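Local coordinates for protein histidine kinase (Methanosarcina mazei, PDB 3LI9) that probably transfers phosphate from ATP to protein histidine in response to signals sensed by its extracellular PDC-fold domain, the part described here, at residues C45-Y50 with E56-I61; I61-L66 with V114-L119. All blocks are in the same frame, centred on the assembly; numbering follows the deposited sequence.

Contact 1: C45-Y50 with E56-I61; sequences CTMAEY and EEAMSI
The phenol ring of Tyr50 meets Glu57 at its edge: OE1 lies close to the ring plane beside the hydroxyl, while one face carries the methyl of selenomethionine Met47, CE being 4.1 Å above the plane and offset toward the rim. This is the turn of a helical hairpin in the PDC (Cache) fold, where the long helix 13-48 ends, the chain reverses, and helix 55-67 begins. Tyr50, just past the end of the first helix, reaches across the gap. Its CG stands anti to the backbone N (chi1 -164°), which sends the ring out toward the second helix. There the hydroxyl donates to Glu57 in a short bond, OH to OE1 2.6 Å. The carboxylate is approached on its anti side, with the hydroxyl 24° out of its plane, and the two flat groups are turned 48° against each other. The extended aliphatic part of Glu57 passes by the same hydroxyl, Glu57 CG being 3.2 Å from Tyr50 OH, so the phenol end is met by both the carboxylate and the chain behind it. One residue further on, Ala58 CB sits obliquely to the ring, 4.2 Å from Tyr50 CE2. The other close neighbour of Ala58 across the gap is Met47, whose side chain also packs on Leu77 and Tyr79 of strand 74-79 and thus links the hairpin to the sheet. Phe84 and Phe103 close in on Ala58 from the loops. Met47 reaches the second helix through its selenium, with SE 4.3 Å from Ala58 CB.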
loop_
_atom_site.group_PDB
_atom_site.type_symbol
_atom_site.label_atom_id
_atom_site.label_comp_id
_atom_site.label_asym_id
_atom_site.label_seq_id
_atom_site.Cartn_x
_atom_site.Cartn_y
_atom_site.Cartn_z
ATOM N N CYS A 45 8.723 10.682 -13.180
ATOM C CA CYS A 45 9.303 10.902 -14.593
ATOM C C CYS A 45 9.301 12.396 -14.878
ATOM O O CYS A 45 10.260 12.944 -15.429
ATOM C CB CYS A 45 8.436 10.225 -15.658
ATOM S SG CYS A 45 8.564 8.494 -15.672
ATOM N N THR A 46 8.169 13.029 -14.587
ATOM C CA THR A 46 7.998 14.429 -14.877
ATOM C C THR A 46 9.021 15.228 -14.074
ATOM O O THR A 46 9.684 16.105 -14.636
ATOM C CB THR A 46 6.614 14.860 -14.513
ATOM O OG1 THR A 46 5.711 14.025 -15.283
ATOM C CG2 THR A 46 6.396 16.318 -14.827
HETATM N N MSE A 47 9.055 15.029 -12.754
HETATM C CA MSE A 47 10.005 15.781 -11.942
HETATM C C MSE A 47 11.439 15.551 -12.332
HETATM O O MSE A 47 12.268 16.498 -12.167
HETATM C CB MSE A 47 9.838 15.467 -10.494
HETATM C CG MSE A 47 8.533 15.945 -9.863
HETATM SE SE MSE A 47 8.588 18.026 -9.915
HETATM C CE MSE A 47 7.451 17.877 -11.126
ATOM N N ALA A 48 11.782 14.379 -12.812
ATOM C CA ALA A 48 13.135 14.090 -13.285
ATOM C C ALA A 48 13.548 15.028 -14.428
ATOM O O ALA A 48 14.726 15.283 -14.590
ATOM C CB ALA A 48 13.311 12.583 -13.688
ATOM N N GLU A 49 12.612 15.539 -15.196
ATOM C CA GLU A 49 12.858 16.439 -16.327
ATOM C C GLU A 49 12.544 17.876 -16.038
ATOM O O GLU A 49 12.610 18.713 -16.917
ATOM C CB GLU A 49 12.061 15.990 -17.574
ATOM C CG GLU A 49 12.476 14.576 -18.037
ATOM C CD GLU A 49 13.823 14.508 -18.688
ATOM O OE1 GLU A 49 14.429 15.564 -19.073
ATOM O OE2 GLU A 49 14.333 13.389 -18.816
ATOM N N TYR A 50 12.124 18.188 -14.829
ATOM C CA TYR A 50 11.683 19.515 -14.467
ATOM C C TYR A 50 12.833 20.473 -14.118
ATOM O O TYR A 50 13.124 20.763 -12.955
ATOM C CB TYR A 50 10.795 19.395 -13.228
ATOM C CG TYR A 50 9.962 20.580 -12.918
ATOM C CD1 TYR A 50 9.082 21.107 -13.865
ATOM C CD2 TYR A 50 10.033 21.198 -11.652
ATOM C CE1 TYR A 50 8.256 22.208 -13.526
ATOM C CE2 TYR A 50 9.210 22.234 -11.327
ATOM C CZ TYR A 50 8.334 22.734 -12.251
ATOM O OH TYR A 50 7.512 23.774 -11.891
ATOM N N GLU A 56 6.821 26.689 -6.108
ATOM C CA GLU A 56 5.372 26.939 -5.982
ATOM C C GLU A 56 4.596 26.202 -7.057
ATOM O O GLU A 56 3.559 25.625 -6.784
ATOM C CB GLU A 56 5.015 28.447 -6.149
ATOM C CG GLU A 56 5.595 29.359 -5.066
ATOM C CD GLU A 56 4.879 29.205 -3.712
ATOM O OE1 GLU A 56 3.713 28.743 -3.705
ATOM O OE2 GLU A 56 5.501 29.559 -2.663
ATOM N N GLU A 57 5.176 26.115 -8.253
ATOM C CA GLU A 57 4.490 25.387 -9.326
ATOM C C GLU A 57 4.489 23.862 -9.004
ATOM O O GLU A 57 3.489 23.177 -9.279
ATOM C CB GLU A 57 5.200 25.631 -10.669
ATOM C CG GLU A 57 4.548 24.865 -11.812
ATOM C CD GLU A 57 4.985 25.398 -13.175
ATOM O OE1 GLU A 57 6.012 24.950 -13.639
ATOM O OE2 GLU A 57 4.384 26.343 -13.671
ATOM N N ALA A 58 5.612 23.328 -8.505
ATOM C CA ALA A 58 5.641 21.915 -8.183
ATOM C C ALA A 58 4.634 21.598 -7.038
ATOM O O ALA A 58 3.969 20.540 -7.066
ATOM C CB ALA A 58 7.043 21.460 -7.820
HETATM N N MSE A 59 4.456 22.547 -6.114
HETATM C CA MSE A 59 3.464 22.375 -5.037
HETATM C C MSE A 59 2.050 22.390 -5.700
HETATM O O MSE A 59 1.176 21.622 -5.271
HETATM C CB MSE A 59 3.727 23.435 -3.927
HETATM C CG MSE A 59 4.956 22.986 -3.186
HETATM SE SE MSE A 59 5.242 24.303 -1.692
HETATM C CE MSE A 59 5.992 25.475 -2.589
ATOM N N SER A 60 1.850 23.270 -6.700
ATOM C CA SER A 60 0.550 23.322 -7.359
ATOM C C SER A 60 0.256 21.998 -8.088
ATOM O O SER A 60 -0.932 21.551 -8.171
ATOM C CB SER A 60 0.539 24.429 -8.380
ATOM O OG SER A 60 0.414 25.626 -7.625
ATOM N N ILE A 61 1.285 21.429 -8.696
ATOM C CA ILE A 61 1.142 20.163 -9.450
ATOM C C ILE A 61 0.709 19.036 -8.486
ATOM O O ILE A 61 -0.276 18.291 -8.764
ATOM C CB ILE A 61 2.456 19.803 -10.170
ATOM C CG1 ILE A 61 2.636 20.758 -11.409
ATOM C CG2 ILE A 61 2.453 18.263 -10.575
ATOM C CD1 ILE A 61 4.107 20.794 -11.993
#

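Contact 2: I61-L66 with V114-L119; sequences IIKRIL and VIIEPL
Lys63 and Leu66 pack against Val114 and Ile116 in a helix-on-sheet contact, mainly apolar, at the edge of the core where helix 55-67 of the PDC fold packs on the start of strand 115-118 and on Val114 just ahead of it. The two helix residues are about one turn apart, and Val114 CG1 touches both, 4.0 Å from Lys63 CG and 4.2 Å from Leu66 CD2. Lysine serves here largely through its methylenes. Its chain leaves the helix extended and then bends at chi3 (-61°), which brings CE up to the strand side chains: Lys63 CE is 3.9 Å from Ile116 CD1 and 4.2 Å from Val114 CG1. Both pairs are crossed at a slant rather than laid side by side. The ammonium end continues past the apolar patch to a water that forms a weak link between the segments, 3.4 Å from Lys63 NZ and 3.4 Å from Val114 O. Leu66 is the buried member and points at the strand segment, touching Val75 and Leu72 as well as Val114. Neighbouring Arg64, on a different side of the helix, forms a salt bridge with Glu68. Ile116 also packs on Pro105 and Cys107 of strand 105-108, the antiparallel partner of strand 115-118, while Ile62 packs on Cys107, Val75 and Leu77. On its other flank, helix 55-67 leans through Ile61 and Ile65 on Leu43 and Ile39 of helix 13-48.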
loop_
_atom_site.group_PDB
_atom_site.type_symbol
_atom_site.label_atom_id
_atom_site.label_comp_id
_atom_site.label_asym_id
_atom_site.label_seq_id
_atom_site.Cartn_x
_atom_site.Cartn_y
_atom_site.Cartn_z
ATOM N N ILE A 61 1.285 21.429 -8.696
ATOM C CA ILE A 61 1.142 20.163 -9.450
ATOM C C ILE A 61 0.709 19.036 -8.486
ATOM O O ILE A 61 -0.276 18.291 -8.764
ATOM C CB ILE A 61 2.456 19.803 -10.170
ATOM C CG1 ILE A 61 2.636 20.758 -11.409
ATOM C CG2 ILE A 61 2.453 18.263 -10.575
ATOM C CD1 ILE A 61 4.107 20.794 -11.993
ATOM N N ILE A 62 1.388 18.892 -7.342
ATOM C CA ILE A 62 1.019 17.745 -6.471
ATOM C C ILE A 62 -0.344 18.003 -5.845
ATOM O O ILE A 62 -1.072 17.030 -5.589
ATOM C CB ILE A 62 2.044 17.427 -5.369
ATOM C CG1 ILE A 62 2.335 18.642 -4.464
ATOM C CG2 ILE A 62 3.349 17.014 -6.063
ATOM C CD1 ILE A 62 3.355 18.326 -3.219
ATOM N N LYS A 63 -0.710 19.270 -5.622
ATOM C CA LYS A 63 -2.059 19.589 -5.095
ATOM C C LYS A 63 -3.136 19.236 -6.093
ATOM O O LYS A 63 -4.187 18.672 -5.704
ATOM C CB LYS A 63 -2.153 21.072 -4.745
ATOM C CG LYS A 63 -3.478 21.439 -4.049
ATOM C CD LYS A 63 -3.522 22.891 -3.536
ATOM C CE LYS A 63 -2.439 23.119 -2.522
ATOM N NZ LYS A 63 -2.320 24.589 -2.254
ATOM N N ARG A 64 -2.856 19.506 -7.372
ATOM C CA ARG A 64 -3.828 19.146 -8.435
ATOM C C ARG A 64 -3.992 17.619 -8.506
ATOM O O ARG A 64 -5.106 17.100 -8.633
ATOM C CB ARG A 64 -3.430 19.785 -9.781
ATOM C CG ARG A 64 -4.394 19.455 -10.917
ATOM C CD ARG A 64 -5.750 20.140 -10.567
ATOM N NE ARG A 64 -6.693 20.081 -11.748
ATOM C CZ ARG A 64 -6.673 21.008 -12.728
ATOM N NH1 ARG A 64 -5.839 21.995 -12.694
ATOM N NH2 ARG A 64 -7.580 20.943 -13.705
ATOM N N ILE A 65 -2.863 16.886 -8.454
ATOM C CA ILE A 65 -2.959 15.430 -8.569
ATOM C C ILE A 65 -3.763 14.915 -7.352
ATOM O O ILE A 65 -4.562 13.991 -7.472
ATOM C CB ILE A 65 -1.521 14.842 -8.574
ATOM C CG1 ILE A 65 -0.844 15.180 -9.909
ATOM C CG2 ILE A 65 -1.570 13.266 -8.383
ATOM C CD1 ILE A 65 0.629 14.771 -9.956
ATOM N N LEU A 66 -3.570 15.459 -6.149
ATOM C CA LEU A 66 -4.356 15.009 -4.994
ATOM C C LEU A 66 -5.855 15.276 -5.211
ATOM O O LEU A 66 -6.671 14.390 -5.040
ATOM C CB LEU A 66 -3.847 15.726 -3.725
ATOM C CG LEU A 66 -4.721 15.443 -2.495
ATOM C CD1 LEU A 66 -4.497 13.941 -2.145
ATOM C CD2 LEU A 66 -4.200 16.311 -1.364
ATOM N N VAL A 114 -7.142 20.473 2.652
ATOM C CA VAL A 114 -5.854 20.252 1.916
ATOM C C VAL A 114 -4.825 21.246 2.433
ATOM O O VAL A 114 -5.048 22.453 2.455
ATOM C CB VAL A 114 -6.041 20.436 0.402
ATOM C CG1 VAL A 114 -4.732 20.364 -0.372
ATOM C CG2 VAL A 114 -7.074 19.406 -0.127
ATOM N N ILE A 115 -3.720 20.730 2.939
ATOM C CA ILE A 115 -2.618 21.567 3.396
ATOM C C ILE A 115 -1.287 21.044 2.857
ATOM O O ILE A 115 -1.227 19.912 2.350
ATOM C CB ILE A 115 -2.527 21.712 4.919
ATOM C CG1 ILE A 115 -2.168 20.461 5.609
ATOM C CG2 ILE A 115 -3.845 22.430 5.489
ATOM C CD1 ILE A 115 -1.676 20.762 7.081
ATOM N N ILE A 116 -0.236 21.897 2.904
ATOM C CA ILE A 116 1.087 21.368 2.517
ATOM C C ILE A 116 1.993 21.609 3.672
ATOM O O ILE A 116 2.102 22.758 4.137
ATOM C CB ILE A 116 1.672 22.029 1.232
ATOM C CG1 ILE A 116 0.697 21.768 0.065
ATOM C CG2 ILE A 116 3.084 21.458 1.036
ATOM C CD1 ILE A 116 1.136 22.381 -1.270
ATOM N N GLU A 117 2.608 20.548 4.161
ATOM C CA GLU A 117 3.565 20.644 5.303
ATOM C C GLU A 117 4.792 19.841 4.921
ATOM O O GLU A 117 4.706 18.996 4.057
ATOM C CB GLU A 117 2.939 20.097 6.612
ATOM C CG GLU A 117 2.331 18.722 6.558
ATOM C CD GLU A 117 1.188 18.588 7.641
ATOM O OE1 GLU A 117 0.256 17.803 7.352
ATOM O OE2 GLU A 117 1.200 19.297 8.754
ATOM N N PRO A 118 5.946 20.047 5.573
ATOM C CA PRO A 118 7.081 19.155 5.190
ATOM C C PRO A 118 6.910 17.661 5.587
ATOM O O PRO A 118 6.321 17.356 6.636
ATOM C CB PRO A 118 8.268 19.734 6.015
ATOM C CG PRO A 118 7.639 20.584 7.158
ATOM C CD PRO A 118 6.216 20.952 6.723
ATOM N N LEU A 119 7.453 16.784 4.781
ATOM C CA LEU A 119 7.592 15.377 5.116
ATOM C C LEU A 119 8.491 15.342 6.373
ATOM O O LEU A 119 9.288 16.270 6.589
ATOM C CB LEU A 119 8.376 14.655 4.021
ATOM C CG LEU A 119 7.546 14.483 2.726
ATOM C CD1 LEU A 119 8.536 14.080 1.600
ATOM C CD2 LEU A 119 6.448 13.360 2.951
HETATM O O HOH W 1 -5.181 23.713 -0.681
#

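From the N terminus the long helix 13-48 leads into contact 1, which closes the short turn between the two helices and pairs them as a hairpin. The chain then runs along helix 55-67 and through strands 74-79 and 105-108 before strand 115-118 closes the longer loop of contact 2 back onto that helix. The two loops follow in series, neither nested nor crossed, and the two ranges share Ile61. Their centres lie about 12 Å apart, and they touch where Met59 CB packs 3.9 Å from Ile116 CD1. Helix 55-67 is thus fastened to the long helix by one contact and to the sheet by the other.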